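Local structure of cortical-lytic enzyme (Bacillus cereus, 4S3J) at residues V357-D362 with V382-A387; P293-P298 with F363-P368; F141-D146 with N197-N202. The protein probably cleaves, as an N-acetylglucosaminidase, partially degraded cortex peptidoglycan of germinating spores, recognising its muramic acid delta-lactam. All coordinates share one frame; numbering follows the deposited sequence.

Contact 1: V357-D362 with V382-A387; sequences VPIRYD and VWFEDA
With CG1 of Ile359 beside the backbone N (chi1 -65°), the CG2 branch lies on the side away from that N and meets Phe384, which holds CG between its own N and carbonyl carbon (chi1 69°) and sends its ring out to the methyl. CG2 arrives at the ring edge, near the ring plane, 4.0 Å from Phe384 CZ and equally close to CE1; CD1 of Ile359 also reaches CZ. The two side chains run at about a right angle, the methyl branch abutting the rim of the ring rather than lying over a face. Val349 and Ala352 of helix 345-354 pack on Ile359, and Ala348 on Phe384, extending the apolar patch.

Further along, Asp362 meets the six-membered end of the Trp383 indole. Its CB lies in the ring plane, 3.9 Å from Trp383 CZ3, and its OD2 is 3.7 Å from Trp383 CH2, with carboxylate and ring planes 55° apart. The polar ends turn elsewhere: Asp362 OD1 accepts from Ala365 N, and Trp383 NE1 bonds to Glu381.

Separately, Tyr361 CE1 comes within 4.1 Å of Asp386 OD1; the planes are nearly parallel, but OD1 comes in obliquely. Asp386 is the N-cap of helix 387-400 and forms a salt bridge with Arg388, whereas Tyr361 OH bonds to Gln366.

These strands lie between barrel strands 318-330 and 404-408, consistent with the insertion of many family 18 chitinases. No hydrogen bond joins the two segments; cohesion rests on van der Waals contact, and the carboxylate oxygen at the hydrogen-bearing indole edge probably adds a weak electrostatic attraction.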
loop_
_atom_site.group_PDB
_atom_site.type_symbol
_atom_site.label_atom_id
_atom_site.label_comp_id
_atom_site.label_asym_id
_atom_site.label_seq_id
_atom_site.Cartn_x
_atom_site.Cartn_y
_atom_site.Cartn_z
ATOM N N VAL A 357 -23.210 -0.250 -13.868
ATOM C CA VAL A 357 -23.277 -1.407 -13.005
ATOM C C VAL A 357 -22.880 -1.007 -11.578
ATOM O O VAL A 357 -22.132 -0.038 -11.384
ATOM C CB VAL A 357 -22.361 -2.536 -13.540
ATOM C CG1 VAL A 357 -22.868 -3.019 -14.902
ATOM C CG2 VAL A 357 -20.931 -2.066 -13.621
ATOM N N PRO A 358 -23.424 -1.712 -10.581
ATOM C CA PRO A 358 -23.065 -1.468 -9.186
ATOM C C PRO A 358 -21.747 -2.126 -8.822
ATOM O O PRO A 358 -21.294 -3.070 -9.515
ATOM C CB PRO A 358 -24.208 -2.115 -8.405
ATOM C CG PRO A 358 -24.652 -3.242 -9.278
ATOM C CD PRO A 358 -24.474 -2.750 -10.697
ATOM N N ILE A 359 -21.131 -1.606 -7.767
ATOM C CA ILE A 359 -19.914 -2.192 -7.219
ATOM C C ILE A 359 -20.316 -3.195 -6.148
ATOM O O ILE A 359 -21.099 -2.880 -5.246
ATOM C CB ILE A 359 -18.998 -1.113 -6.631
ATOM C CG1 ILE A 359 -18.491 -0.173 -7.736
ATOM C CG2 ILE A 359 -17.821 -1.742 -5.893
ATOM C CD1 ILE A 359 -18.031 1.146 -7.256
ATOM N N ARG A 360 -19.823 -4.419 -6.274
ATOM C CA ARG A 360 -20.056 -5.480 -5.317
ATOM C C ARG A 360 -18.850 -5.620 -4.397
ATOM O O ARG A 360 -17.778 -5.101 -4.693
ATOM C CB ARG A 360 -20.319 -6.792 -6.036
ATOM C CG ARG A 360 -21.670 -6.825 -6.747
ATOM C CD ARG A 360 -21.541 -7.321 -8.140
ATOM N NE ARG A 360 -21.065 -8.694 -8.195
ATOM C CZ ARG A 360 -20.426 -9.226 -9.238
ATOM N NH1 ARG A 360 -20.026 -10.490 -9.185
ATOM N NH2 ARG A 360 -20.169 -8.499 -10.327
ATOM N N TYR A 361 -19.032 -6.316 -3.278
ATOM C CA TYR A 361 -17.949 -6.496 -2.304
ATOM C C TYR A 361 -17.825 -7.949 -1.859
ATOM O O TYR A 361 -18.780 -8.563 -1.422
ATOM C CB TYR A 361 -18.178 -5.606 -1.091
ATOM C CG TYR A 361 -16.947 -5.441 -0.237
ATOM C CD1 TYR A 361 -15.964 -4.520 -0.575
ATOM C CD2 TYR A 361 -16.747 -6.239 0.887
ATOM C CE1 TYR A 361 -14.831 -4.371 0.204
ATOM C CE2 TYR A 361 -15.602 -6.103 1.673
ATOM C CZ TYR A 361 -14.653 -5.170 1.330
ATOM O OH TYR A 361 -13.504 -5.024 2.087
ATOM N N ASP A 362 -16.628 -8.493 -2.026
ATOM C CA ASP A 362 -16.315 -9.861 -1.618
ATOM C C ASP A 362 -15.835 -9.832 -0.166
ATOM O O ASP A 362 -14.755 -9.323 0.117
ATOM C CB ASP A 362 -15.257 -10.449 -2.572
ATOM C CG ASP A 362 -14.881 -11.894 -2.249
ATOM O OD1 ASP A 362 -14.869 -12.293 -1.084
ATOM O OD2 ASP A 362 -14.587 -12.655 -3.191
ATOM N N VAL A 382 -13.520 -6.289 -13.097
ATOM C CA VAL A 382 -12.648 -5.375 -12.397
ATOM C C VAL A 382 -12.554 -5.716 -10.924
ATOM O O VAL A 382 -13.579 -5.888 -10.271
ATOM C CB VAL A 382 -13.150 -3.925 -12.535
ATOM C CG1 VAL A 382 -12.227 -2.975 -11.807
ATOM C CG2 VAL A 382 -13.300 -3.531 -13.997
ATOM N N TRP A 383 -11.326 -5.828 -10.406
ATOM C CA TRP A 383 -11.063 -5.937 -8.963
ATOM C C TRP A 383 -10.200 -4.738 -8.586
ATOM O O TRP A 383 -9.305 -4.386 -9.343
ATOM C CB TRP A 383 -10.359 -7.255 -8.614
ATOM C CG TRP A 383 -11.260 -8.432 -8.744
ATOM C CD1 TRP A 383 -11.553 -9.125 -9.883
ATOM C CD2 TRP A 383 -12.015 -9.043 -7.695
ATOM N NE1 TRP A 383 -12.445 -10.136 -9.608
ATOM C CE2 TRP A 383 -12.737 -10.122 -8.270
ATOM C CE3 TRP A 383 -12.145 -8.796 -6.323
ATOM C CZ2 TRP A 383 -13.609 -10.915 -7.523
ATOM C CZ3 TRP A 383 -12.982 -9.608 -5.582
ATOM C CH2 TRP A 383 -13.701 -10.652 -6.180
ATOM N N PHE A 384 -10.493 -4.085 -7.462
ATOM C CA PHE A 384 -9.756 -2.873 -7.131
ATOM C C PHE A 384 -9.704 -2.651 -5.617
ATOM O O PHE A 384 -9.938 -3.593 -4.855
ATOM C CB PHE A 384 -10.337 -1.666 -7.917
ATOM C CG PHE A 384 -11.704 -1.220 -7.511
ATOM C CD1 PHE A 384 -12.846 -1.955 -7.852
ATOM C CD2 PHE A 384 -11.857 -0.015 -6.849
ATOM C CE1 PHE A 384 -14.123 -1.502 -7.454
ATOM C CE2 PHE A 384 -13.127 0.429 -6.442
ATOM C CZ PHE A 384 -14.252 -0.293 -6.780
ATOM N N GLU A 385 -9.320 -1.448 -5.195
ATOM C CA GLU A 385 -9.185 -1.120 -3.780
ATOM C C GLU A 385 -10.113 0.033 -3.451
ATOM O O GLU A 385 -10.210 0.986 -4.237
ATOM C CB GLU A 385 -7.753 -0.730 -3.448
ATOM C CG GLU A 385 -6.692 -1.794 -3.722
ATOM C CD GLU A 385 -6.773 -2.958 -2.742
ATOM O OE1 GLU A 385 -7.182 -2.745 -1.571
ATOM O OE2 GLU A 385 -6.457 -4.091 -3.153
ATOM N N ASP A 386 -10.784 -0.015 -2.292
ATOM C CA ASP A 386 -11.579 1.133 -1.852
ATOM C C ASP A 386 -11.507 1.291 -0.334
ATOM O O ASP A 386 -10.748 0.582 0.338
ATOM C CB ASP A 386 -13.052 1.059 -2.325
ATOM C CG ASP A 386 -13.896 -0.008 -1.613
ATOM O OD1 ASP A 386 -13.463 -0.620 -0.614
ATOM O OD2 ASP A 386 -15.058 -0.208 -2.066
ATOM N N ALA A 387 -12.286 2.234 0.207
ATOM C CA ALA A 387 -12.166 2.567 1.621
ATOM C C ALA A 387 -12.440 1.370 2.543
ATOM O O ALA A 387 -11.819 1.244 3.618
ATOM C CB ALA A 387 -13.094 3.729 1.968
#

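Contact 2: P293-P298 with F363-P368; sequences PMAISP and FTAQAP
Ala295 sets its methyl against two alanine methyls of the opposing segment, with CB 3.9 Å from Ala365 CB and 4.0 Å from Ala367 CB. The methyls of Ala295 and Ala367 both point toward the other segment, and these small groups let the backbones approach closely. Beside them, the ring of Pro298 brings CB within 4.2 Å of Ala365 CB, so the Ala365 methyl is touched by both Ala295 and Pro298.

Backbone atoms add a polar component. CA of Pro298 lies 3.5 Å from Ala365 O in a CA-H...O contact with an angle of 140° at the hydrogen. A water nearby is within bonding distance of both Ser297 O, at 2.8 Å, and Gln366 O, at 2.7 Å, and could bridge them; because more acceptors lie in its reach than it has protons, the two bonds may not always be made together. Ser297 O also accepts from Lys393 NZ.

The turn presenting Ala365 is held from within. Gln366 NE2 reaches back to Phe363 O at 3.0 Å, with an N-H...O angle of 147° and the donor tilted 26° from the carbonyl plane. OE1 at the other end of that amide bonds to Ser392. Gln366 and Ala367 both face Asp362 in a G1 beta bulge, where strand 367-373 begins after the turn from strand 360-362.

Trp383 packs on Ala295 and Ala367, while Pro298 occupies the N-cap position of helix 299-312. The contact thus joins the loop leading into that helix to the hairpin turn through close-packed methyls and a backbone hydrogen bond between Ala365 and Ile299; the water may let two carbonyls, neither with a proton to donate, face each other.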
loop_
_atom_site.group_PDB
_atom_site.type_symbol
_atom_site.label_atom_id
_atom_site.label_comp_id
_atom_site.label_asym_id
_atom_site.label_seq_id
_atom_site.Cartn_x
_atom_site.Cartn_y
_atom_site.Cartn_z
ATOM N N PRO A 293 -8.825 -12.858 -13.627
ATOM C CA PRO A 293 -9.343 -11.871 -12.669
ATOM C C PRO A 293 -9.609 -12.444 -11.283
ATOM O O PRO A 293 -10.197 -13.526 -11.127
ATOM C CB PRO A 293 -10.635 -11.393 -13.323
ATOM C CG PRO A 293 -11.023 -12.502 -14.279
ATOM C CD PRO A 293 -9.744 -13.090 -14.750
ATOM N N MET A 294 -9.167 -11.691 -10.279
ATOM C CA MET A 294 -9.393 -12.008 -8.872
ATOM C C MET A 294 -8.809 -10.864 -8.029
ATOM O O MET A 294 -8.092 -10.006 -8.555
ATOM C CB MET A 294 -8.752 -13.343 -8.478
ATOM C CG MET A 294 -7.273 -13.320 -8.579
ATOM S SD MET A 294 -6.526 -14.938 -8.185
ATOM C CE MET A 294 -7.184 -15.936 -9.518
ATOM N N ALA A 295 -9.117 -10.857 -6.732
ATOM C CA ALA A 295 -8.601 -9.811 -5.848
ATOM C C ALA A 295 -7.066 -9.729 -5.925
ATOM O O ALA A 295 -6.387 -10.756 -5.915
ATOM C CB ALA A 295 -9.025 -10.053 -4.443
ATOM N N ILE A 296 -6.541 -8.510 -5.935
ATOM C CA ILE A 296 -5.096 -8.295 -6.053
ATOM C C ILE A 296 -4.371 -8.682 -4.754
ATOM O O ILE A 296 -3.284 -9.265 -4.799
ATOM C CB ILE A 296 -4.761 -6.814 -6.437
ATOM C CG1 ILE A 296 -5.094 -6.512 -7.909
ATOM C CG2 ILE A 296 -3.276 -6.513 -6.285
ATOM C CD1 ILE A 296 -6.504 -6.503 -8.239
ATOM N N SER A 297 -4.950 -8.348 -3.606
ATOM C CA SER A 297 -4.326 -8.635 -2.314
ATOM C C SER A 297 -5.351 -9.153 -1.294
ATOM O O SER A 297 -5.686 -8.473 -0.304
ATOM C CB SER A 297 -3.612 -7.382 -1.802
ATOM O OG SER A 297 -4.489 -6.268 -1.736
ATOM N N PRO A 298 -5.896 -10.362 -1.534
ATOM C CA PRO A 298 -6.931 -10.939 -0.664
ATOM C C PRO A 298 -6.430 -11.033 0.780
ATOM O O PRO A 298 -5.279 -11.402 0.980
ATOM C CB PRO A 298 -7.169 -12.320 -1.276
ATOM C CG PRO A 298 -5.904 -12.625 -2.003
ATOM C CD PRO A 298 -5.450 -11.316 -2.562
ATOM N N PHE A 363 -16.651 -10.345 0.756
ATOM C CA PHE A 363 -16.328 -10.267 2.185
ATOM C C PHE A 363 -15.271 -11.283 2.632
ATOM O O PHE A 363 -14.723 -11.156 3.730
ATOM C CB PHE A 363 -17.608 -10.443 3.006
ATOM C CG PHE A 363 -18.510 -9.242 2.950
ATOM C CD1 PHE A 363 -19.441 -9.101 1.933
ATOM C CD2 PHE A 363 -18.398 -8.227 3.884
ATOM C CE1 PHE A 363 -20.241 -7.987 1.862
ATOM C CE2 PHE A 363 -19.198 -7.110 3.811
ATOM C CZ PHE A 363 -20.115 -6.987 2.812
ATOM N N THR A 364 -14.986 -12.283 1.804
ATOM C CA THR A 364 -13.911 -13.233 2.092
ATOM C C THR A 364 -12.551 -12.658 1.691
ATOM O O THR A 364 -11.619 -12.632 2.499
ATOM C CB THR A 364 -14.173 -14.581 1.395
ATOM O OG1 THR A 364 -15.408 -15.108 1.898
ATOM C CG2 THR A 364 -13.058 -15.586 1.673
ATOM N N ALA A 365 -12.424 -12.203 0.450
ATOM C CA ALA A 365 -11.216 -11.530 0.016
ATOM C C ALA A 365 -11.041 -10.163 0.655
ATOM O O ALA A 365 -9.913 -9.681 0.762
ATOM C CB ALA A 365 -11.219 -11.383 -1.507
ATOM N N GLN A 366 -12.155 -9.546 1.057
ATOM C CA GLN A 366 -12.243 -8.129 1.440
ATOM C C GLN A 366 -11.754 -7.255 0.288
ATOM O O GLN A 366 -10.657 -6.703 0.325
ATOM C CB GLN A 366 -11.474 -7.840 2.751
ATOM C CG GLN A 366 -12.143 -8.433 4.010
ATOM C CD GLN A 366 -13.388 -7.677 4.435
ATOM O OE1 GLN A 366 -13.408 -6.444 4.446
ATOM N NE2 GLN A 366 -14.425 -8.411 4.811
ATOM N N ALA A 367 -12.573 -7.190 -0.765
ATOM C CA ALA A 367 -12.258 -6.402 -1.948
ATOM C C ALA A 367 -13.491 -6.104 -2.795
ATOM O O ALA A 367 -14.384 -6.963 -2.923
ATOM C CB ALA A 367 -11.243 -7.111 -2.796
ATOM N N PRO A 368 -13.542 -4.894 -3.366
ATOM C CA PRO A 368 -14.630 -4.530 -4.280
ATOM C C PRO A 368 -14.366 -5.026 -5.691
ATOM O O PRO A 368 -13.212 -5.164 -6.105
ATOM C CB PRO A 368 -14.622 -3.010 -4.232
ATOM C CG PRO A 368 -13.155 -2.680 -4.028
ATOM C CD PRO A 368 -12.644 -3.747 -3.100
HETATM O O HOH W 1 -8.204 -7.322 -0.623
#

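Contact 3: F141-D146 with N197-N202; sequences FEAKRD and NKFITN
The ring of Phe199 meets the methyl of Ala143 obliquely, with the approach directed at the far end of the phenyl: Ala143 CB is 3.6 Å from Phe199 CZ and 3.7 Å from its CE1. Phe199 carries CG anti to the backbone N (chi1 -172°), which throws the ring from helix 193-210 toward the end of strand 135-143. Ile173 also packs on the ring, so this hydrophobic contact continues into strand 168-177.

One residue before Phe199, Lys198 extends to the loop after the strand, where NZ donates to Asp146 O at 3.1 Å. The C=O...N angle is 149°, and the donor sits 22° from the carbonyl plane. A water accepts from the same NZ and donates to Asp146 OD2, linking ammonium and carboxylate, whose charged atoms are 4.6 Å apart (Lys198 NZ to Asp146 OD2). Asp146 OD1 bonds to Thr148.

Ala143 ends a barrel strand beside helix 193-210, with Ile189 of helix 183-191 packed against both Ala143 and Phe199, while Ile200 packs against helix 227-240.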
loop_
_atom_site.group_PDB
_atom_site.type_symbol
_atom_site.label_atom_id
_atom_site.label_comp_id
_atom_site.label_asym_id
_atom_site.label_seq_id
_atom_site.Cartn_x
_atom_site.Cartn_y
_atom_site.Cartn_z
ATOM N N PHE A 141 17.427 3.657 -8.473
ATOM C CA PHE A 141 18.825 3.673 -8.919
ATOM C C PHE A 141 19.185 2.257 -9.332
ATOM O O PHE A 141 19.029 1.334 -8.533
ATOM C CB PHE A 141 19.757 4.110 -7.799
ATOM C CG PHE A 141 19.672 5.565 -7.437
ATOM C CD1 PHE A 141 18.537 6.072 -6.803
ATOM C CD2 PHE A 141 20.733 6.422 -7.686
ATOM C CE1 PHE A 141 18.468 7.398 -6.453
ATOM C CE2 PHE A 141 20.659 7.765 -7.326
ATOM C CZ PHE A 141 19.526 8.246 -6.708
ATOM N N GLU A 142 19.675 2.069 -10.555
ATOM C CA GLU A 142 20.019 0.739 -11.036
ATOM C C GLU A 142 21.506 0.476 -10.818
ATOM O O GLU A 142 22.338 1.271 -11.232
ATOM C CB GLU A 142 19.647 0.591 -12.518
ATOM C CG GLU A 142 18.132 0.802 -12.718
ATOM C CD GLU A 142 17.633 0.670 -14.149
ATOM O OE1 GLU A 142 18.449 0.559 -15.083
ATOM O OE2 GLU A 142 16.392 0.690 -14.331
ATOM N N ALA A 143 21.812 -0.625 -10.142
ATOM C CA ALA A 143 23.184 -1.051 -9.900
ATOM C C ALA A 143 23.824 -1.448 -11.215
ATOM O O ALA A 143 23.155 -2.007 -12.081
ATOM C CB ALA A 143 23.200 -2.209 -8.936
ATOM N N LYS A 144 25.126 -1.191 -11.335
ATOM C CA LYS A 144 25.904 -1.507 -12.542
ATOM C C LYS A 144 27.054 -2.422 -12.184
ATOM O O LYS A 144 27.470 -2.476 -11.035
ATOM C CB LYS A 144 26.397 -0.214 -13.203
ATOM C CG LYS A 144 25.250 0.569 -13.820
ATOM C CD LYS A 144 25.566 2.034 -14.086
ATOM C CE LYS A 144 26.790 2.287 -14.940
ATOM N NZ LYS A 144 27.127 3.743 -14.880
ATOM N N ARG A 145 27.576 -3.122 -13.191
ATOM C CA ARG A 145 28.598 -4.139 -12.976
ATOM C C ARG A 145 29.953 -3.567 -12.567
ATOM O O ARG A 145 30.822 -4.317 -12.109
ATOM C CB ARG A 145 28.741 -4.980 -14.239
ATOM C CG ARG A 145 27.576 -5.933 -14.447
ATOM C CD ARG A 145 27.679 -6.671 -15.776
ATOM N NE ARG A 145 26.448 -7.414 -16.050
ATOM C CZ ARG A 145 26.389 -8.634 -16.568
ATOM N NH1 ARG A 145 27.507 -9.278 -16.941
ATOM N NH2 ARG A 145 25.205 -9.208 -16.744
ATOM N N ASP A 146 30.144 -2.258 -12.731
ATOM C CA ASP A 146 31.364 -1.597 -12.256
ATOM C C ASP A 146 31.185 -0.979 -10.869
ATOM O O ASP A 146 32.069 -0.288 -10.380
ATOM C CB ASP A 146 31.820 -0.540 -13.267
ATOM C CG ASP A 146 30.829 0.587 -13.454
ATOM O OD1 ASP A 146 29.726 0.530 -12.885
ATOM O OD2 ASP A 146 31.151 1.525 -14.217
ATOM N N ASN A 197 33.126 -3.381 -2.772
ATOM C CA ASN A 197 33.639 -2.318 -1.913
ATOM C C ASN A 197 33.424 -0.944 -2.543
ATOM O O ASN A 197 33.009 0.007 -1.872
ATOM C CB ASN A 197 35.131 -2.541 -1.637
ATOM C CG ASN A 197 35.737 -1.438 -0.799
ATOM O OD1 ASN A 197 35.334 -1.218 0.340
ATOM N ND2 ASN A 197 36.703 -0.721 -1.370
ATOM N N LYS A 198 33.668 -0.862 -3.846
ATOM C CA LYS A 198 33.435 0.363 -4.608
ATOM C C LYS A 198 31.952 0.715 -4.622
ATOM O O LYS A 198 31.571 1.872 -4.479
ATOM C CB LYS A 198 33.928 0.200 -6.046
ATOM C CG LYS A 198 33.666 1.408 -6.944
ATOM C CD LYS A 198 34.341 1.266 -8.310
ATOM C CE LYS A 198 33.895 2.377 -9.263
ATOM N NZ LYS A 198 34.126 2.042 -10.706
ATOM N N PHE A 199 31.134 -0.314 -4.788
ATOM C CA PHE A 199 29.673 -0.176 -4.806
ATOM C C PHE A 199 29.171 0.448 -3.513
ATOM O O PHE A 199 28.405 1.428 -3.541
ATOM C CB PHE A 199 29.048 -1.563 -5.048
ATOM C CG PHE A 199 27.546 -1.562 -5.285
ATOM C CD1 PHE A 199 26.973 -0.733 -6.240
ATOM C CD2 PHE A 199 26.742 -2.448 -4.609
ATOM C CE1 PHE A 199 25.610 -0.759 -6.479
ATOM C CE2 PHE A 199 25.369 -2.482 -4.843
ATOM C CZ PHE A 199 24.816 -1.639 -5.800
ATOM N N ILE A 200 29.584 -0.107 -2.381
ATOM C CA ILE A 200 29.112 0.398 -1.093
ATOM C C ILE A 200 29.602 1.833 -0.891
ATOM O O ILE A 200 28.876 2.682 -0.400
ATOM C CB ILE A 200 29.574 -0.503 0.076
ATOM C CG1 ILE A 200 28.937 -1.883 -0.064
ATOM C CG2 ILE A 200 29.212 0.119 1.419
ATOM C CD1 ILE A 200 29.428 -2.904 0.915
ATOM N N THR A 201 30.839 2.108 -1.290
ATOM C CA THR A 201 31.359 3.466 -1.210
ATOM C C THR A 201 30.496 4.438 -2.014
ATOM O O THR A 201 30.146 5.512 -1.521
ATOM C CB THR A 201 32.822 3.517 -1.711
ATOM O OG1 THR A 201 33.648 2.791 -0.796
ATOM C CG2 THR A 201 33.332 4.938 -1.790
ATOM N N ASN A 202 30.124 4.054 -3.231
ATOM C CA ASN A 202 29.314 4.926 -4.088
ATOM C C ASN A 202 27.899 5.123 -3.550
ATOM O O ASN A 202 27.314 6.203 -3.689
ATOM C CB ASN A 202 29.235 4.379 -5.518
ATOM C CG ASN A 202 30.517 4.594 -6.291
ATOM O OD1 ASN A 202 31.217 5.586 -6.082
ATOM N ND2 ASN A 202 30.838 3.661 -7.183
HETATM O O HOH W 2 33.779 3.284 -13.488
#

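Contacts 1 and 2 adjoin, their centres 9 Å apart, and their segments alternate along the chain. They share the small antiparallel arrangement of strands 360-362, 367-373 and 379-383: Asp362 N to Ala367 O, at 2.9 Å, is a probable hydrogen bond between them. Contact 3 lies across the chain's centre, about 44 Å from contact 1 and 40 Å from contact 2, centre to centre. It approaches the active site of this family 18 TIM barrel without being part of it: the side chain of Ala143 is about 12 Å from that of Glu220, probably the proton donor. Contacts 1 and 2 lie away from that site.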